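Local coordinates for two-domain protein containing predicted PHP-like metal-dependent phosphoesterase (Bacteroides vulgatus ATCC 8482, PDB 3E38) that binds three zinc ions in a PHP-like domain and is probably a metal-dependent phosphoesterase, perhaps a 5'-3' exonuclease, at residues W135-W140 with V168-L173; Q180-L183 with T188-G191. All blocks are in the same frame, centred on the assembly; numbering follows the deposited sequence.

In the fold
The two contacts follow one another along the chain and illustrate how a beta-alpha framework carries a metal site at one end of its strands. Contact 1 joins the loop after strand 132-135 to the end of strand 165-170 and the turn beyond it. Contact 2 then packs helix 176-185 against strand 188-192. Their centres are about 11 Å apart, and they share one sheet, in which strand 165-170 lies parallel to both 132-135 and 188-192. A probable backbone hydrogen bond, Val168 N to Ile190 O at 2.8 Å, links them, as does packing of the indole of Trp135 on that of Trp181. Contact 1 holds a zinc ligand; contact 2 lies away from the metal sites.

Contact 1: residues W135-W140 with V168-L173; sequences WNHPGW and VANGHL. With ZN (zinc ion), chain H.
His137 and Asn170 lie side by side, with Asn170 ND2 in the plane of the imidazole at its edge, 3.7 Å from His137 CD2. The imidazole and amide planes are 66° apart, and the pair meets by packing. The amide nitrogen is instead hydrogen-bonded to carboxylates of Glu167 and of the zinc ligand Asp194, which should fix the rotation of the amide. Glu167 also accepts a bond from His137 N, so one second-shell carboxylate positions both residues. The ring atom next to CD2 serves the metal: His137 NE2 binds the zinc ion at 2.2 Å, alongside His102, Glu93 and a water at the imidazole edge.

Two beta turns frame this contact, as loops at strand ends do around the multi-zinc centre of a PHP domain. Residues 137-140 form a type I turn, closed by Trp140 N to His137 O at 3.1 Å. Residues 170-173 form a two-residue beta hairpin with a type II' turn, Gly171 at positive phi; Leu173 N reaches Asn170 O at 2.7 Å, and Asn170 N returns to Leu173 O at 2.8 Å.

With CG anti to the backbone N (chi1 179°), Leu173 extends toward the first turn, laying CD2 3.6 Å from Trp140 N.

Contact 2: residues Q180-L183 with T188-G191; sequences QWCL and TMIG
Thr188 meets Cys182 through its backbone, and its hydroxyl OG1 is hydrogen-bonded to the carbonyl O of Leu230. The CB of Thr188 points away from helix 176-185, and the hydroxyl bonds to Leu230 rather than to the helix. The nearest approach of Thr188 and Cys182 is a loose 4.1 Å between Cys182 SG and Thr188 O.

The interface itself is apolar. Cys182 directs its CB at the strand and is met by selenomethionine Met189, whose CG sits 3.7 Å from Cys182 CB and 3.9 Å from Cys182 SG. The first methylene beyond the CB of Met189 therefore packs against both side-chain atoms of the cysteine. From there the chain runs on extended (chi2 -176°) toward Leu183, the next residue of the helix, and the two side chains cross at a slant. The terminal methyl of Met189 is modelled too close to the CD2 branch of Leu183 to be reliable, which leaves the placement of CE against that leucine doubtful; the contact rests on Cys182.

Helix 176-185 and strand 188-192 are the last two elements of a beta-alpha-beta crossover that starts at strand 165-170, the parallel neighbour of 188-192. The helix lies over that pair of strands: besides Cys182 on Met189, both Cys182 and Trp181 touch Ile166, and Val168 of the same strand also reaches the helix. Between the neighbouring strands themselves, Met189 packs on Val168.

Contact 1: residues W135-W140 with V168-L173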
loop_
_atom_site.group_PDB
_atom_site.type_symbol
_atom_site.label_atom_id
_atom_site.label_comp_id
_atom_site.label_asym_id
_atom_site.label_seq_id
_atom_site.Cartn_x
_atom_site.Cartn_y
_atom_site.Cartn_z
ATOM N N TRP B 135 25.517 25.049 -4.558
ATOM C CA TRP B 135 26.076 23.997 -5.404
ATOM C C TRP B 135 25.159 22.747 -5.420
ATOM O O TRP B 135 24.817 22.162 -4.375
ATOM C CB TRP B 135 27.493 23.689 -4.929
ATOM C CG TRP B 135 28.238 22.715 -5.730
ATOM C CD1 TRP B 135 27.964 22.299 -6.997
ATOM C CD2 TRP B 135 29.488 22.114 -5.369
ATOM N NE1 TRP B 135 28.935 21.429 -7.432
ATOM C CE2 TRP B 135 29.888 21.304 -6.451
ATOM C CE3 TRP B 135 30.294 22.176 -4.236
ATOM C CZ2 TRP B 135 31.057 20.542 -6.422
ATOM C CZ3 TRP B 135 31.463 21.451 -4.212
ATOM C CH2 TRP B 135 31.832 20.631 -5.300
ATOM N N ASN B 136 24.753 22.368 -6.634
ATOM C CA ASN B 136 23.930 21.177 -6.847
ATOM C C ASN B 136 24.731 19.884 -7.045
ATOM O O ASN B 136 25.757 19.851 -7.702
ATOM C CB ASN B 136 22.991 21.330 -8.060
ATOM C CG ASN B 136 22.114 22.543 -7.984
ATOM O OD1 ASN B 136 21.785 23.025 -6.906
ATOM N ND2 ASN B 136 21.740 23.058 -9.142
ATOM N N HIS B 137 24.185 18.808 -6.480
ATOM C CA HIS B 137 24.728 17.465 -6.628
ATOM C C HIS B 137 26.229 17.431 -6.863
ATOM O O HIS B 137 26.682 17.023 -7.906
ATOM C CB HIS B 137 23.999 16.707 -7.756
ATOM C CG HIS B 137 23.746 17.504 -9.000
ATOM N ND1 HIS B 137 24.739 17.836 -9.896
ATOM C CD2 HIS B 137 22.588 17.972 -9.532
ATOM C CE1 HIS B 137 24.208 18.503 -10.902
ATOM N NE2 HIS B 137 22.911 18.616 -10.694
ATOM N N PRO B 138 27.001 17.871 -5.881
ATOM C CA PRO B 138 28.441 17.830 -6.070
ATOM C C PRO B 138 28.912 16.430 -6.457
ATOM O O PRO B 138 29.784 16.250 -7.300
ATOM C CB PRO B 138 28.991 18.260 -4.687
ATOM C CG PRO B 138 27.775 18.317 -3.736
ATOM C CD PRO B 138 26.594 18.502 -4.613
ATOM N N GLY B 139 28.225 15.453 -5.892
ATOM C CA GLY B 139 28.574 14.040 -6.032
ATOM C C GLY B 139 28.064 13.296 -7.251
ATOM O O GLY B 139 28.464 12.161 -7.503
ATOM N N TRP B 140 27.197 13.934 -8.014
ATOM C CA TRP B 140 26.626 13.292 -9.214
ATOM C C TRP B 140 27.774 12.681 -9.986
ATOM O O TRP B 140 28.705 13.389 -10.401
ATOM C CB TRP B 140 25.926 14.328 -10.049
ATOM C CG TRP B 140 25.188 13.849 -11.254
ATOM C CD1 TRP B 140 24.446 12.700 -11.384
ATOM C CD2 TRP B 140 24.981 14.599 -12.456
ATOM N NE1 TRP B 140 23.840 12.667 -12.626
ATOM C CE2 TRP B 140 24.143 13.825 -13.296
ATOM C CE3 TRP B 140 25.439 15.850 -12.913
ATOM C CZ2 TRP B 140 23.756 14.261 -14.568
ATOM C CZ3 TRP B 140 25.069 16.270 -14.172
ATOM C CH2 TRP B 140 24.219 15.487 -14.984
ATOM N N VAL B 168 23.322 18.480 0.050
ATOM C CA VAL B 168 23.919 17.328 0.798
ATOM C C VAL B 168 23.151 16.070 0.428
ATOM O O VAL B 168 23.549 14.927 0.705
ATOM C CB VAL B 168 23.953 17.510 2.343
ATOM C CG1 VAL B 168 25.038 18.565 2.730
ATOM C CG2 VAL B 168 22.525 17.805 2.930
ATOM N N ALA B 169 22.047 16.330 -0.247
ATOM C CA ALA B 169 21.162 15.282 -0.711
ATOM C C ALA B 169 20.271 15.765 -1.853
ATOM O O ALA B 169 19.617 16.773 -1.745
ATOM C CB ALA B 169 20.355 14.740 0.447
ATOM N N ASN B 170 20.314 15.012 -2.952
ATOM C CA ASN B 170 19.556 15.270 -4.201
ATOM C C ASN B 170 18.833 14.015 -4.674
ATOM O O ASN B 170 19.438 13.027 -5.073
ATOM C CB ASN B 170 20.511 15.783 -5.298
ATOM C CG ASN B 170 19.796 16.279 -6.553
ATOM O OD1 ASN B 170 19.098 15.522 -7.187
ATOM N ND2 ASN B 170 20.028 17.549 -6.944
ATOM N N GLY B 171 17.524 14.058 -4.627
ATOM C CA GLY B 171 16.730 12.901 -5.024
ATOM C C GLY B 171 17.184 11.724 -4.190
ATOM O O GLY B 171 17.151 11.777 -2.985
ATOM N N HIS B 172 17.630 10.666 -4.851
ATOM C CA HIS B 172 18.047 9.436 -4.166
ATOM C C HIS B 172 19.564 9.423 -3.966
ATOM O O HIS B 172 20.133 8.424 -3.629
ATOM C CB HIS B 172 17.519 8.222 -4.914
ATOM C CG HIS B 172 16.010 8.179 -4.969
ATOM N ND1 HIS B 172 15.249 8.024 -3.837
ATOM C CD2 HIS B 172 15.131 8.330 -5.994
ATOM C CE1 HIS B 172 13.960 8.031 -4.162
ATOM N NE2 HIS B 172 13.856 8.212 -5.468
ATOM N N LEU B 173 20.175 10.584 -4.113
ATOM C CA LEU B 173 21.668 10.726 -3.953
ATOM C C LEU B 173 22.032 11.470 -2.693
ATOM O O LEU B 173 21.669 12.614 -2.528
ATOM C CB LEU B 173 22.319 11.408 -5.183
ATOM C CG LEU B 173 23.859 11.667 -5.213
ATOM C CD1 LEU B 173 24.726 10.402 -4.991
ATOM C CD2 LEU B 173 24.285 12.362 -6.507
HETATM ZN ZN ZN H . 21.857 19.698 -12.303
HETATM O O HOH W 1 20.348 19.565 -11.311
#

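Contact 2: residues Q180-L183 with T188-G191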
loop_
_atom_site.group_PDB
_atom_site.type_symbol
_atom_site.label_atom_id
_atom_site.label_comp_id
_atom_site.label_asym_id
_atom_site.label_seq_id
_atom_site.Cartn_x
_atom_site.Cartn_y
_atom_site.Cartn_z
ATOM N N GLN B 180 30.625 17.792 5.310
ATOM C CA GLN B 180 31.870 18.258 5.916
ATOM C C GLN B 180 32.254 19.610 5.351
ATOM O O GLN B 180 32.885 20.438 6.013
ATOM C CB GLN B 180 32.992 17.232 5.701
ATOM C CG GLN B 180 34.236 17.509 6.497
ATOM C CD GLN B 180 33.939 17.584 7.982
ATOM O OE1 GLN B 180 33.270 16.715 8.540
ATOM N NE2 GLN B 180 34.439 18.631 8.631
ATOM N N TRP B 181 31.874 19.824 4.108
ATOM C CA TRP B 181 32.180 21.090 3.412
ATOM C C TRP B 181 31.396 22.207 4.042
ATOM O O TRP B 181 31.929 23.259 4.361
ATOM C CB TRP B 181 31.878 21.026 1.917
ATOM C CG TRP B 181 32.884 20.208 1.210
ATOM C CD1 TRP B 181 34.176 20.028 1.596
ATOM C CD2 TRP B 181 32.756 19.549 -0.060
ATOM N NE1 TRP B 181 34.840 19.232 0.695
ATOM C CE2 TRP B 181 34.000 18.949 -0.343
ATOM C CE3 TRP B 181 31.746 19.436 -0.981
ATOM C CZ2 TRP B 181 34.222 18.213 -1.486
ATOM C CZ3 TRP B 181 31.975 18.715 -2.126
ATOM C CH2 TRP B 181 33.185 18.109 -2.369
ATOM N N CYS B 182 30.122 21.950 4.232
ATOM C CA CYS B 182 29.245 22.941 4.848
ATOM C C CYS B 182 29.672 23.229 6.280
ATOM O O CYS B 182 29.624 24.386 6.736
ATOM C CB CYS B 182 27.799 22.496 4.832
ATOM S SG CYS B 182 27.106 22.339 3.184
ATOM N N LEU B 183 30.175 22.196 6.949
ATOM C CA LEU B 183 30.617 22.341 8.340
ATOM C C LEU B 183 31.882 23.203 8.367
ATOM O O LEU B 183 31.965 24.164 9.126
ATOM C CB LEU B 183 30.855 21.003 9.075
ATOM C CG LEU B 183 29.666 20.061 9.286
ATOM C CD1 LEU B 183 30.152 18.809 10.024
ATOM C CD2 LEU B 183 28.465 20.712 10.019
ATOM N N THR B 188 25.000 26.540 4.257
ATOM C CA THR B 188 23.643 25.995 4.464
ATOM C C THR B 188 23.497 24.646 3.797
ATOM O O THR B 188 23.724 24.541 2.612
ATOM C CB THR B 188 22.609 26.958 3.940
ATOM O OG1 THR B 188 22.786 28.185 4.654
ATOM C CG2 THR B 188 21.168 26.429 4.125
HETATM N N MSE B 189 23.164 23.617 4.590
HETATM C CA MSE B 189 22.931 22.262 4.057
HETATM C C MSE B 189 21.544 22.225 3.472
HETATM O O MSE B 189 20.577 22.609 4.119
HETATM C CB MSE B 189 23.066 21.192 5.130
HETATM C CG MSE B 189 24.429 21.196 5.793
HETATM SE SE MSE B 189 24.523 19.752 7.008
HETATM C CE MSE B 189 26.077 20.436 8.077
ATOM N N ILE B 190 21.513 21.802 2.218
ATOM C CA ILE B 190 20.310 21.740 1.397
ATOM C C ILE B 190 19.923 20.344 0.943
ATOM O O ILE B 190 20.745 19.508 0.639
ATOM C CB ILE B 190 20.445 22.598 0.109
ATOM C CG1 ILE B 190 20.624 24.072 0.419
ATOM C CG2 ILE B 190 19.145 22.478 -0.760
ATOM C CD1 ILE B 190 19.377 24.747 0.976
ATOM N N GLY B 191 18.626 20.131 0.828
ATOM C CA GLY B 191 18.155 18.876 0.284
ATOM C C GLY B 191 16.965 19.074 -0.629
ATOM O O GLY B 191 15.970 19.695 -0.257
#